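Local coordinates for protein putative phosphatase (Bacteroides thetaiotaomicron, PDB 3KYA) that binds zinc ions and is a putative phosphatase whose cellular role remains unknown, at residues Asn141-Phe146 and Ser447-Asp452; Asn258-Tyr262 and Arg273-Val277; Asn264-Gln270 and Ala307-Phe313; Asn330-Phe334 and Tyr356-Gly360; Ser359-Asp363 and Asn400-Arg404. All coordinates share one frame; numbering follows the deposited sequence.

Overall arrangement
Beyond the eight-stranded sheet built from strands 19-28 to 100-101, six successive antiparallel sheets form what their topology identifies as a six-bladed beta-propeller. Interaction 1 sets innermost strands of its first and last blades side by side, 301 residues apart, and so encloses the other four contacts along the sequence. Interaction 2 closes the short hairpin of strands 261-265 and 270-274. Interaction 3 alternates its segments with those of interaction 2, crossing it, and joins the hairpin turn to the linker entering the next blade. Interaction 4 follows in series and meets interaction 3 through the pairs W311-Y333 and D308-Y356. Interaction 5 begins where interaction 4 ends, sharing S359 and G360, and ties the next linker to strand 402-406.

Interaction 1: residues Asn141-Phe146 and Ser447-Asp452; sequences NGRLAF and SGLVYD. With EDO (1,2-ethanediol), chain K.
G142 N donates to S447 OG at 3.1 Å with an N-H...O angle of 163°. The serine can receive it because its hydroxyl sits between its own N and carbonyl carbon (chi1 58°). Beside it, the R143 chain bends at chi2 and turns its guanidinium back along its own strand. NH1 donates in the guanidinium plane to N141 OD1 at 2.8 Å and to G142 O at 3.0 Å, while NE reaches Q314. These bonds fix the plane's orientation, and S447 O lies over one face, 3.3 Å from NH1 but badly angled for a bond. A leucine in place of R143 would probably leave Q314 OE1 and N141 OD1 without this donor and the asparagine amide freer to turn. Farther along, contact is apolar: L144 CB meets V450 CG1 at 3.5 Å, and the F146 ring comes obliquely to V450 CG2, with CE2 3.9 Å away. The same ring presents its edge to the Y451-D452 peptide. The segments run nearly parallel, 11° apart with axes 4.9 Å from each other, yet share no backbone ladder; Q376 of strand 374-381 bridges them, its amide bonding L144 O and L449 N. These are innermost strands of neighbouring beta-propeller blades, set side by side; each pairs within its own blade, 141-147 with 153-159 and 446-452 with 457-462, where S447 and G448 form a classic beta bulge opposite H461.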
# COMPACT_ATOMS: atom_id res chain seq x y z
N ASN A 141 -0.59 -28.12 17.59
CA ASN A 141 -0.22 -27.38 16.38
C ASN A 141 -0.70 -28.17 15.15
O ASN A 141 -0.38 -29.36 15.01
CB ASN A 141 1.30 -27.15 16.39
CG ASN A 141 1.79 -26.23 15.27
OD1 ASN A 141 1.47 -26.42 14.11
ND2 ASN A 141 2.63 -25.26 15.63
N GLY A 142 -1.46 -27.52 14.26
CA GLY A 142 -2.02 -28.23 13.11
C GLY A 142 -1.87 -27.60 11.75
O GLY A 142 -1.40 -26.46 11.63
N ARG A 143 -2.20 -28.38 10.72
CA ARG A 143 -2.22 -27.93 9.33
C ARG A 143 -3.52 -28.39 8.67
O ARG A 143 -4.06 -29.45 8.99
CB ARG A 143 -1.03 -28.47 8.54
CG ARG A 143 0.32 -27.95 9.03
CD ARG A 143 0.48 -26.45 8.79
NE ARG A 143 1.84 -26.01 9.08
CZ ARG A 143 2.33 -25.79 10.30
NH1 ARG A 143 1.59 -25.97 11.39
NH2 ARG A 143 3.58 -25.39 10.42
N LEU A 144 -3.98 -27.60 7.72
CA LEU A 144 -5.24 -27.84 7.03
C LEU A 144 -5.08 -28.20 5.55
O LEU A 144 -4.15 -27.73 4.89
CB LEU A 144 -6.10 -26.57 7.13
CG LEU A 144 -6.59 -26.12 8.51
CD1 LEU A 144 -7.27 -24.73 8.40
CD2 LEU A 144 -7.55 -27.14 9.15
N ALA A 145 -6.00 -29.02 5.03
CA ALA A 145 -6.01 -29.35 3.60
C ALA A 145 -7.37 -29.84 3.12
O ALA A 145 -7.96 -30.71 3.76
CB ALA A 145 -4.93 -30.42 3.27
N PHE A 146 -7.88 -29.25 2.05
CA PHE A 146 -9.12 -29.71 1.44
C PHE A 146 -8.92 -30.97 0.60
O PHE A 146 -7.88 -31.14 -0.02
CB PHE A 146 -9.69 -28.70 0.42
CG PHE A 146 -10.24 -27.43 1.00
CD1 PHE A 146 -11.38 -27.44 1.79
CD2 PHE A 146 -9.65 -26.21 0.70
CE1 PHE A 146 -11.91 -26.26 2.30
CE2 PHE A 146 -10.17 -25.03 1.21
CZ PHE A 146 -11.29 -25.06 2.01
N SER A 447 -1.76 -21.71 13.46
CA SER A 447 -0.85 -22.67 12.80
C SER A 447 -1.27 -23.16 11.40
O SER A 447 -0.41 -23.48 10.58
CB SER A 447 -0.65 -23.89 13.72
OG SER A 447 -1.90 -24.51 14.02
N GLY A 448 -2.57 -23.24 11.16
CA GLY A 448 -3.12 -23.74 9.90
C GLY A 448 -3.91 -22.70 9.13
O GLY A 448 -4.52 -21.81 9.73
N LEU A 449 -3.89 -22.82 7.80
CA LEU A 449 -4.55 -21.87 6.91
C LEU A 449 -4.82 -22.48 5.55
O LEU A 449 -3.93 -23.12 4.95
CB LEU A 449 -3.66 -20.63 6.72
CG LEU A 449 -4.24 -19.45 5.93
CD1 LEU A 449 -5.36 -18.80 6.72
CD2 LEU A 449 -3.14 -18.40 5.58
N VAL A 450 -6.05 -22.31 5.06
CA VAL A 450 -6.43 -22.71 3.70
C VAL A 450 -7.32 -21.63 3.12
O VAL A 450 -7.93 -20.87 3.86
CB VAL A 450 -7.19 -24.07 3.62
CG1 VAL A 450 -6.25 -25.23 3.86
CG2 VAL A 450 -8.39 -24.11 4.57
N TYR A 451 -7.42 -21.60 1.79
CA TYR A 451 -8.30 -20.66 1.10
C TYR A 451 -9.11 -21.40 0.05
O TYR A 451 -8.55 -22.16 -0.75
CB TYR A 451 -7.47 -19.56 0.41
CG TYR A 451 -8.28 -18.48 -0.27
CD1 TYR A 451 -8.93 -17.49 0.47
CD2 TYR A 451 -8.34 -18.39 -1.66
CE1 TYR A 451 -9.67 -16.47 -0.16
CE2 TYR A 451 -9.05 -17.37 -2.30
CZ TYR A 451 -9.70 -16.41 -1.54
OH TYR A 451 -10.41 -15.39 -2.16
N ASP A 452 -10.43 -21.23 0.11
CA ASP A 452 -11.33 -21.78 -0.89
C ASP A 452 -11.41 -20.69 -1.96
O ASP A 452 -11.98 -19.60 -1.71
CB ASP A 452 -12.69 -22.08 -0.27
CG ASP A 452 -13.67 -22.69 -1.25
OD1 ASP A 452 -13.64 -22.34 -2.46
OD2 ASP A 452 -14.51 -23.50 -0.80
C1 EDO K . -8.86 -11.76 -1.06
O1 EDO K . -8.13 -10.99 -0.10
C2 EDO K . -9.86 -12.63 -0.31
O2 EDO K . -10.96 -12.95 -1.16

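Interaction 2: residues Asn258-Tyr262 and Arg273-Val277; sequences NGELY and RLDLV
E260 and R273 approach through contrasting torsions: the glutamate CG lies between its backbone N and carbonyl carbon (chi1 72°) and the chain folds again at chi2, whereas the arginine runs extended from CG to NE after a chi1 of -176°. As a result E260 CG rests over one face of the guanidinium, 3.7 Å from R273 NE. The charged ends are less close, with E260 OE2 and R273 NH2 making a long salt bridge of 3.9 Å; R273 NH2 has its stronger partner in K344 O. Y262 lies alongside the arginine, its CE1 3.5 Å from R273 CG and its ring nearly perpendicular to the guanidinium (planes 83° apart). The hydroxyl of Y262 donates to the anti lone pair of E260 OE2 at 2.7 Å and accepts a weak bond from R273 NE. Since Y339 OH also bonds OE2, that oxygen is well supplied, while E260 OE1 is buried with no partner in the model. Behind these side chains the backbone is regular: L261 N to L274 O is 2.8 Å and L274 N to L261 O is 2.9 Å. A water links G259 O, weakly, with L276 N, and D275 OD1 accepts from V277 N at 3.1 Å. The pattern is that of an antiparallel beta-hairpin, here the middle pair of strands in a propeller blade, whose second strand runs into an N-capped helix, 276-284.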
# COMPACT_ATOMS: atom_id res chain seq x y z
N ASN A 258 3.65 -30.46 -12.57
CA ASN A 258 4.34 -31.70 -12.96
C ASN A 258 4.13 -32.90 -12.03
O ASN A 258 4.48 -34.03 -12.40
CB ASN A 258 5.83 -31.41 -13.20
CG ASN A 258 6.06 -30.46 -14.38
OD1 ASN A 258 5.38 -30.56 -15.40
ND2 ASN A 258 7.02 -29.53 -14.24
N GLY A 259 3.63 -32.65 -10.83
CA GLY A 259 3.25 -33.70 -9.89
C GLY A 259 4.28 -34.39 -9.02
O GLY A 259 3.91 -35.25 -8.22
N GLU A 260 5.57 -34.04 -9.14
CA GLU A 260 6.58 -34.68 -8.30
C GLU A 260 6.41 -34.21 -6.85
O GLU A 260 5.73 -33.21 -6.57
CB GLU A 260 8.01 -34.45 -8.84
CG GLU A 260 8.60 -33.04 -8.69
CD GLU A 260 8.14 -32.05 -9.74
OE1 GLU A 260 7.15 -32.33 -10.47
OE2 GLU A 260 8.79 -30.98 -9.85
N LEU A 261 7.03 -34.95 -5.93
CA LEU A 261 6.95 -34.70 -4.50
C LEU A 261 8.24 -34.12 -3.91
O LEU A 261 9.33 -34.67 -4.12
CB LEU A 261 6.64 -36.01 -3.77
CG LEU A 261 6.43 -35.92 -2.25
CD1 LEU A 261 5.18 -35.12 -1.89
CD2 LEU A 261 6.39 -37.32 -1.64
N TYR A 262 8.11 -33.03 -3.16
CA TYR A 262 9.22 -32.43 -2.44
C TYR A 262 9.01 -32.61 -0.94
O TYR A 262 7.91 -32.36 -0.43
CB TYR A 262 9.37 -30.95 -2.82
CG TYR A 262 9.78 -30.78 -4.27
CD1 TYR A 262 11.11 -30.94 -4.66
CD2 TYR A 262 8.84 -30.53 -5.25
CE1 TYR A 262 11.48 -30.82 -5.99
CE2 TYR A 262 9.20 -30.39 -6.58
CZ TYR A 262 10.52 -30.55 -6.94
OH TYR A 262 10.86 -30.44 -8.27
N ARG A 273 13.59 -34.76 -3.71
CA ARG A 273 12.63 -34.82 -4.81
C ARG A 273 12.36 -36.26 -5.22
O ARG A 273 13.29 -36.99 -5.58
CB ARG A 273 13.20 -34.09 -6.03
CG ARG A 273 12.28 -33.98 -7.25
CD ARG A 273 13.03 -33.44 -8.45
NE ARG A 273 12.20 -33.17 -9.62
CZ ARG A 273 11.73 -34.08 -10.46
NH1 ARG A 273 11.96 -35.37 -10.26
NH2 ARG A 273 10.99 -33.71 -11.51
N LEU A 274 11.09 -36.66 -5.18
CA LEU A 274 10.67 -38.00 -5.59
C LEU A 274 9.65 -37.91 -6.73
O LEU A 274 8.65 -37.18 -6.64
CB LEU A 274 10.04 -38.76 -4.43
CG LEU A 274 9.44 -40.13 -4.77
CD1 LEU A 274 10.51 -41.08 -5.34
CD2 LEU A 274 8.77 -40.73 -3.54
N ASP A 275 9.92 -38.64 -7.81
CA ASP A 275 8.99 -38.75 -8.91
C ASP A 275 8.12 -39.96 -8.54
O ASP A 275 8.62 -41.09 -8.51
CB ASP A 275 9.72 -38.96 -10.24
CG ASP A 275 8.78 -38.97 -11.45
OD1 ASP A 275 7.56 -39.18 -11.30
OD2 ASP A 275 9.29 -38.78 -12.58
N LEU A 276 6.84 -39.72 -8.24
CA LEU A 276 5.94 -40.81 -7.84
C LEU A 276 5.80 -41.91 -8.91
O LEU A 276 5.44 -43.04 -8.57
CB LEU A 276 4.55 -40.28 -7.45
CG LEU A 276 4.51 -39.33 -6.24
CD1 LEU A 276 3.08 -38.82 -5.99
CD2 LEU A 276 5.09 -40.01 -4.99
N VAL A 277 6.05 -41.59 -10.18
CA VAL A 277 6.03 -42.60 -11.26
C VAL A 277 6.94 -43.77 -10.90
O VAL A 277 6.61 -44.93 -11.16
CB VAL A 277 6.44 -42.03 -12.64
CG1 VAL A 277 6.67 -43.15 -13.65
CG2 VAL A 277 5.39 -41.06 -13.16
O HOH W 1 5.19 -37.61 -9.41

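Interaction 3: residues Asn264-Gln270 and Ala307-Phe313; sequences NSYEKGQ and ADPSWEF
The hairpin turn with Y266 and E267 meets S310 and W311 in the linker from strand 300-305 to the inner strand of the next propeller blade. W311 N donates to Y266 O at 3.1 Å, in the carbonyl plane and on a lone pair; S310 N reaches E267 O at 3.0 Å from well above the carbonyl plane. With CG anti to the backbone N (chi1 160°), the Y266 ring reaches S310 CA, which sits over its centre, 3.5 Å from the centroid, a CH-pi contact. N264 ND2 lies over one face of the F313 ring, 3.4 Å from CE1, while N264 OD1 is taken by N250. G269 is close-fitted: a CB modelled there would come 3.3 Å from W311 CB. Three waters bridge the segments, one from E267 O to S310 OG and two from K268 O to the A307-D308 backbone. Main-chain polar groups thus carry much of the contact, but W311 O, buried without a hydrogen-bond partner in the model, receives a CA-H...O contact from Y266 CA (3.3 Å).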
# COMPACT_ATOMS: atom_id res chain seq x y z
N ASN A 264 11.40 -32.57 3.06
CA ASN A 264 12.67 -32.18 3.69
C ASN A 264 13.10 -33.04 4.87
O ASN A 264 12.47 -34.03 5.22
CB ASN A 264 12.58 -30.73 4.19
CG ASN A 264 11.89 -30.62 5.55
OD1 ASN A 264 10.90 -31.33 5.83
ND2 ASN A 264 12.40 -29.74 6.41
N SER A 265 14.24 -32.64 5.46
CA SER A 265 14.67 -33.12 6.75
C SER A 265 15.25 -31.91 7.49
O SER A 265 16.02 -31.12 6.92
CB SER A 265 15.72 -34.23 6.67
OG SER A 265 16.18 -34.56 7.98
N TYR A 266 14.86 -31.78 8.74
CA TYR A 266 15.39 -30.76 9.64
C TYR A 266 16.89 -30.94 9.93
O TYR A 266 17.61 -29.96 10.19
CB TYR A 266 14.57 -30.84 10.92
CG TYR A 266 15.11 -30.25 12.21
CD1 TYR A 266 15.98 -30.98 13.01
CD2 TYR A 266 14.64 -29.03 12.69
CE1 TYR A 266 16.42 -30.48 14.22
CE2 TYR A 266 15.07 -28.53 13.90
CZ TYR A 266 15.96 -29.26 14.65
OH TYR A 266 16.38 -28.76 15.84
N GLU A 267 17.36 -32.18 9.88
CA GLU A 267 18.78 -32.48 10.20
C GLU A 267 19.75 -31.44 9.62
O GLU A 267 20.44 -30.73 10.38
CB GLU A 267 19.16 -33.87 9.69
CG GLU A 267 20.58 -34.27 10.11
CD GLU A 267 21.16 -35.42 9.32
OE1 GLU A 267 20.84 -35.54 8.11
OE2 GLU A 267 21.95 -36.19 9.90
N LYS A 268 19.82 -31.36 8.30
CA LYS A 268 20.67 -30.38 7.60
C LYS A 268 19.86 -29.43 6.72
O LYS A 268 20.41 -28.64 5.95
CB LYS A 268 21.70 -31.10 6.74
CG LYS A 268 22.69 -31.94 7.53
CD LYS A 268 23.57 -32.73 6.57
CE LYS A 268 24.65 -33.48 7.32
NZ LYS A 268 25.42 -34.37 6.41
N GLY A 269 18.53 -29.50 6.82
CA GLY A 269 17.65 -28.70 5.97
C GLY A 269 17.65 -29.18 4.53
O GLY A 269 17.52 -28.37 3.60
N GLN A 270 17.82 -30.48 4.33
CA GLN A 270 17.79 -31.08 3.00
C GLN A 270 16.42 -30.95 2.33
O GLN A 270 15.41 -30.97 3.01
CB GLN A 270 18.06 -32.59 3.05
CG GLN A 270 19.40 -33.09 3.59
CD GLN A 270 19.45 -33.37 5.08
OE1 GLN A 270 18.81 -32.69 5.88
NE2 GLN A 270 20.27 -34.34 5.47
N ALA A 307 19.93 -23.93 4.19
CA ALA A 307 20.68 -23.05 5.09
C ALA A 307 21.60 -23.86 6.01
O ALA A 307 22.42 -24.64 5.53
CB ALA A 307 19.72 -22.18 5.90
N ASP A 308 21.43 -23.71 7.32
CA ASP A 308 22.24 -24.40 8.31
C ASP A 308 21.51 -25.59 8.91
O ASP A 308 20.34 -25.81 8.62
CB ASP A 308 22.61 -23.41 9.40
CG ASP A 308 23.44 -22.29 8.87
OD1 ASP A 308 24.55 -22.59 8.35
OD2 ASP A 308 22.98 -21.14 8.98
N PRO A 309 22.21 -26.40 9.73
CA PRO A 309 21.54 -27.56 10.32
C PRO A 309 20.43 -27.18 11.29
O PRO A 309 20.41 -26.06 11.82
CB PRO A 309 22.67 -28.26 11.08
CG PRO A 309 23.90 -27.85 10.37
CD PRO A 309 23.67 -26.44 9.95
N SER A 310 19.52 -28.12 11.52
CA SER A 310 18.41 -27.94 12.44
C SER A 310 17.48 -26.83 11.94
O SER A 310 17.18 -25.88 12.66
CB SER A 310 18.92 -27.66 13.86
OG SER A 310 19.71 -28.76 14.31
N TRP A 311 17.04 -26.98 10.69
CA TRP A 311 16.22 -25.99 10.01
C TRP A 311 14.83 -26.60 9.78
O TRP A 311 14.69 -27.55 9.00
CB TRP A 311 16.88 -25.60 8.68
CG TRP A 311 17.08 -24.10 8.53
CD1 TRP A 311 16.52 -23.26 7.61
CD2 TRP A 311 17.92 -23.28 9.36
NE1 TRP A 311 16.97 -21.97 7.81
CE2 TRP A 311 17.81 -21.95 8.89
CE3 TRP A 311 18.73 -23.53 10.48
CZ2 TRP A 311 18.50 -20.89 9.48
CZ3 TRP A 311 19.42 -22.47 11.06
CH2 TRP A 311 19.30 -21.18 10.56
N GLU A 312 13.84 -26.09 10.49
CA GLU A 312 12.47 -26.61 10.41
C GLU A 312 11.67 -25.82 9.40
O GLU A 312 11.44 -24.62 9.61
CB GLU A 312 11.80 -26.52 11.78
CG GLU A 312 10.44 -27.21 11.84
CD GLU A 312 9.72 -27.00 13.14
OE1 GLU A 312 10.22 -26.28 14.03
OE2 GLU A 312 8.62 -27.57 13.29
N PHE A 313 11.21 -26.45 8.33
CA PHE A 313 10.49 -25.70 7.29
C PHE A 313 9.54 -26.49 6.42
O PHE A 313 9.67 -27.71 6.29
CB PHE A 313 11.49 -24.96 6.37
CG PHE A 313 12.33 -25.86 5.50
CD1 PHE A 313 13.54 -26.38 5.97
CD2 PHE A 313 11.95 -26.16 4.20
CE1 PHE A 313 14.33 -27.20 5.17
CE2 PHE A 313 12.73 -26.99 3.39
CZ PHE A 313 13.92 -27.51 3.88
O HOH W 2 20.46 -31.05 13.07
O HOH W 3 19.37 -25.97 5.93
O HOH W 4 22.81 -27.44 6.46

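Interaction 4: residues Asn330-Phe334 and Tyr356-Gly360; sequences NNHYF and YKQSG
K357 N donates to N331 O at 2.9 Å, in the carbonyl plane, joining the tight turn between the second and third strands of a propeller blade to the linker leaving that blade. The next two residues, H332 and Y333, each offer a ring face. S359 CB stands over the centre of the H332 imidazole, 3.7 Å from the centroid and 12° off the normal. Y333 CG lies between its backbone N and carbonyl carbon (chi1 70°), which sets the ring against Y356: Y356 CA comes over one face, and the Y356 ring brings its edge, an offset edge-to-face pair with centroids 5.8 Å apart and planes at 67°. The tyrosines point the same way, Y333 OH 3.7 Å from Y356 CD1. K357 CG lies over the centre of one face of the Y356 ring and approaches N331 OD1 at 3.6 Å. A water sits between H332 O and Q358 O. In the second shell, W311 NE1 bonds Y333 OH, D308 bonds Y356 OH, and N373 N bonds H332 ND1, so the imidazole is likely to be neutral. Aromatic faces and one backbone hydrogen bond thus carry the direct contact, and the D308 carboxylate probably polarises the Y356 hydroxyl.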
# COMPACT_ATOMS: atom_id res chain seq x y z
N ASN A 330 11.15 -22.36 12.61
CA ASN A 330 11.94 -22.14 13.82
C ASN A 330 12.96 -20.99 13.76
O ASN A 330 13.55 -20.65 14.78
CB ASN A 330 12.65 -23.44 14.27
CG ASN A 330 13.74 -23.91 13.30
OD1 ASN A 330 13.75 -23.59 12.12
ND2 ASN A 330 14.65 -24.73 13.82
N ASN A 331 13.14 -20.37 12.59
CA ASN A 331 14.10 -19.27 12.46
C ASN A 331 13.55 -17.95 11.90
O ASN A 331 14.30 -17.02 11.61
CB ASN A 331 15.36 -19.78 11.75
CG ASN A 331 16.22 -20.64 12.68
OD1 ASN A 331 16.69 -20.17 13.72
ND2 ASN A 331 16.45 -21.89 12.29
N HIS A 332 12.23 -17.90 11.75
CA HIS A 332 11.47 -16.67 11.51
C HIS A 332 11.65 -15.92 10.19
O HIS A 332 11.63 -14.69 10.16
CB HIS A 332 11.71 -15.74 12.73
CG HIS A 332 11.76 -16.49 14.03
ND1 HIS A 332 10.66 -17.16 14.54
CD2 HIS A 332 12.78 -16.73 14.88
CE1 HIS A 332 11.01 -17.77 15.66
NE2 HIS A 332 12.29 -17.52 15.89
N TYR A 333 11.74 -16.66 9.09
CA TYR A 333 11.81 -16.06 7.76
C TYR A 333 11.36 -17.03 6.65
O TYR A 333 11.20 -18.23 6.90
CB TYR A 333 13.22 -15.50 7.45
CG TYR A 333 14.32 -16.54 7.24
CD1 TYR A 333 14.77 -17.34 8.28
CD2 TYR A 333 14.94 -16.69 6.00
CE1 TYR A 333 15.78 -18.29 8.09
CE2 TYR A 333 15.95 -17.63 5.80
CZ TYR A 333 16.37 -18.42 6.85
OH TYR A 333 17.37 -19.35 6.65
N PHE A 334 11.13 -16.48 5.46
CA PHE A 334 10.84 -17.24 4.25
C PHE A 334 11.96 -17.04 3.22
O PHE A 334 12.50 -15.92 3.07
CB PHE A 334 9.52 -16.79 3.55
CG PHE A 334 8.26 -17.25 4.22
CD1 PHE A 334 7.68 -16.50 5.22
CD2 PHE A 334 7.60 -18.41 3.78
CE1 PHE A 334 6.50 -16.93 5.84
CE2 PHE A 334 6.44 -18.84 4.40
CZ PHE A 334 5.89 -18.08 5.42
N TYR A 356 16.54 -13.50 9.25
CA TYR A 356 17.29 -14.72 9.55
C TYR A 356 17.59 -14.84 11.06
O TYR A 356 18.40 -14.08 11.59
CB TYR A 356 18.60 -14.68 8.74
CG TYR A 356 19.63 -15.74 9.02
CD1 TYR A 356 19.57 -16.98 8.40
CD2 TYR A 356 20.73 -15.47 9.84
CE1 TYR A 356 20.55 -17.95 8.64
CE2 TYR A 356 21.71 -16.44 10.08
CZ TYR A 356 21.61 -17.67 9.48
OH TYR A 356 22.56 -18.64 9.71
N LYS A 357 16.94 -15.80 11.73
CA LYS A 357 17.14 -16.05 13.17
C LYS A 357 16.81 -14.84 14.06
O LYS A 357 17.35 -14.72 15.17
CB LYS A 357 18.58 -16.52 13.47
CG LYS A 357 19.05 -17.67 12.60
CD LYS A 357 20.41 -18.24 13.02
CE LYS A 357 20.32 -18.95 14.37
NZ LYS A 357 21.56 -19.73 14.71
N GLN A 358 15.91 -13.98 13.60
CA GLN A 358 15.53 -12.78 14.35
C GLN A 358 14.01 -12.67 14.43
O GLN A 358 13.38 -12.10 13.55
CB GLN A 358 16.12 -11.54 13.68
CG GLN A 358 17.64 -11.60 13.53
CD GLN A 358 18.19 -10.65 12.47
OE1 GLN A 358 17.94 -9.44 12.50
NE2 GLN A 358 18.98 -11.21 11.53
N SER A 359 13.43 -13.20 15.51
CA SER A 359 11.99 -13.11 15.72
C SER A 359 11.54 -11.67 16.01
O SER A 359 12.30 -10.87 16.56
CB SER A 359 11.56 -14.00 16.89
OG SER A 359 12.13 -13.59 18.11
N GLY A 360 10.31 -11.36 15.63
CA GLY A 360 9.72 -10.05 15.91
C GLY A 360 8.38 -9.87 15.23
O GLY A 360 7.80 -10.81 14.70
O HOH W 5 11.68 -12.28 11.30

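Interaction 5: residues Ser359-Asp363 and Asn400-Arg404; sequences SGYRD and NFCVR. With EDO (1,2-ethanediol), chain F.
D363 OD1 is gripped by two nitrogens of R404, NH2 at 2.7 Å and, weakly, NE at 3.0 Å, a salt bridge that fastens an inter-blade linker of the beta-propeller to strand 402-406. NH2 meets OD1 from above the carboxylate plane, the carboxylate and guanidinium being turned 55° apart, and makes a second, weak bond to R362 O. The arginine reaches this position by bending at chi2 and chi3, with chi1 at -48°. Its NH1 is held separately by D397 and R370 O, so its rotation is probably fixed. Y361 CE1 and CD1, from a ring steeply inclined to the guanidinium, come over one of its faces toward the rim, CD1 3.9 Å from R404 NH1. The ring also passes the C402 sulfur obliquely, CE1 to SG 4.2 Å, while its hydroxyl bonds T414 and R418 makes a cation-pi contact with it. Replacing Y361 by an alanine would probably uncover this face of R404, open a gap beside C402 SG and take the phenol partner from T414 OG1. Just before Y361, G360 O accepts from N400 ND2 at 2.9 Å with an angle of 164°; ND2 also bonds D397 OD2. An ethanediol, probably from the crystallisation liquor, also binds D363, accepting from its backbone N through O2 and donating from O1 at 2.6 Å to D363 OD2, which T414 OG1 bonds too.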
# COMPACT_ATOMS: atom_id res chain seq x y z
N SER A 359 13.43 -13.20 15.51
CA SER A 359 11.99 -13.11 15.72
C SER A 359 11.54 -11.67 16.01
O SER A 359 12.30 -10.87 16.56
CB SER A 359 11.56 -14.00 16.89
OG SER A 359 12.13 -13.59 18.11
N GLY A 360 10.31 -11.36 15.63
CA GLY A 360 9.72 -10.05 15.91
C GLY A 360 8.38 -9.87 15.23
O GLY A 360 7.80 -10.81 14.70
N TYR A 361 7.88 -8.64 15.27
CA TYR A 361 6.66 -8.26 14.58
C TYR A 361 6.87 -6.90 13.92
O TYR A 361 6.90 -5.86 14.60
CB TYR A 361 5.46 -8.23 15.52
CG TYR A 361 4.22 -7.72 14.83
CD1 TYR A 361 3.64 -8.45 13.80
CD2 TYR A 361 3.64 -6.52 15.19
CE1 TYR A 361 2.51 -7.98 13.14
CE2 TYR A 361 2.50 -6.05 14.54
CZ TYR A 361 1.94 -6.78 13.52
OH TYR A 361 0.83 -6.31 12.86
N ARG A 362 7.05 -6.90 12.60
CA ARG A 362 7.25 -5.66 11.87
C ARG A 362 6.87 -5.81 10.42
O ARG A 362 7.43 -6.64 9.69
CB ARG A 362 8.72 -5.20 11.94
CG ARG A 362 8.97 -3.87 11.25
CD ARG A 362 10.43 -3.48 11.26
NE ARG A 362 10.62 -2.19 10.59
CZ ARG A 362 10.62 -1.00 11.20
NH1 ARG A 362 10.47 -0.90 12.52
NH2 ARG A 362 10.80 0.10 10.49
N ASP A 363 5.90 -5.00 10.01
CA ASP A 363 5.52 -4.91 8.61
C ASP A 363 6.55 -4.02 7.93
O ASP A 363 6.79 -2.89 8.37
CB ASP A 363 4.10 -4.38 8.47
CG ASP A 363 3.06 -5.41 8.92
OD1 ASP A 363 3.30 -6.62 8.71
OD2 ASP A 363 2.02 -5.00 9.46
N ASN A 400 2.63 -14.13 16.63
CA ASN A 400 2.12 -12.77 16.48
C ASN A 400 0.59 -12.75 16.33
O ASN A 400 0.01 -11.70 16.10
CB ASN A 400 2.79 -12.04 15.32
CG ASN A 400 4.24 -11.73 15.61
OD1 ASN A 400 4.60 -11.44 16.76
ND2 ASN A 400 5.09 -11.78 14.58
N PHE A 401 -0.05 -13.92 16.46
CA PHE A 401 -1.50 -14.03 16.51
C PHE A 401 -2.25 -13.36 15.35
O PHE A 401 -3.28 -12.70 15.55
CB PHE A 401 -2.00 -13.43 17.83
CG PHE A 401 -1.07 -13.68 19.02
CD1 PHE A 401 -0.81 -14.98 19.46
CD2 PHE A 401 -0.49 -12.62 19.70
CE1 PHE A 401 0.03 -15.21 20.55
CE2 PHE A 401 0.36 -12.83 20.79
CZ PHE A 401 0.61 -14.12 21.23
N CYS A 402 -1.75 -13.53 14.13
CA CYS A 402 -2.37 -12.90 12.98
C CYS A 402 -2.06 -13.59 11.65
O CYS A 402 -1.20 -14.47 11.56
CB CYS A 402 -1.91 -11.44 12.91
SG CYS A 402 -0.13 -11.22 12.66
N VAL A 403 -2.81 -13.19 10.63
CA VAL A 403 -2.58 -13.59 9.25
C VAL A 403 -1.84 -12.42 8.60
O VAL A 403 -2.30 -11.27 8.70
CB VAL A 403 -3.90 -13.85 8.49
CG1 VAL A 403 -3.61 -14.20 7.03
CG2 VAL A 403 -4.74 -14.96 9.17
N ARG A 404 -0.68 -12.69 8.00
CA ARG A 404 0.11 -11.67 7.28
C ARG A 404 -0.03 -11.90 5.77
O ARG A 404 -0.37 -13.01 5.32
CB ARG A 404 1.61 -11.74 7.63
CG ARG A 404 2.00 -11.82 9.10
CD ARG A 404 2.00 -10.51 9.87
NE ARG A 404 3.02 -9.53 9.47
CZ ARG A 404 4.29 -9.51 9.88
NH1 ARG A 404 4.78 -10.47 10.67
NH2 ARG A 404 5.11 -8.54 9.46
C1 EDO F . 2.52 -2.83 12.43
O1 EDO F . 1.94 -3.06 11.13
C2 EDO F . 3.85 -3.56 12.57
O2 EDO F . 4.85 -3.01 11.71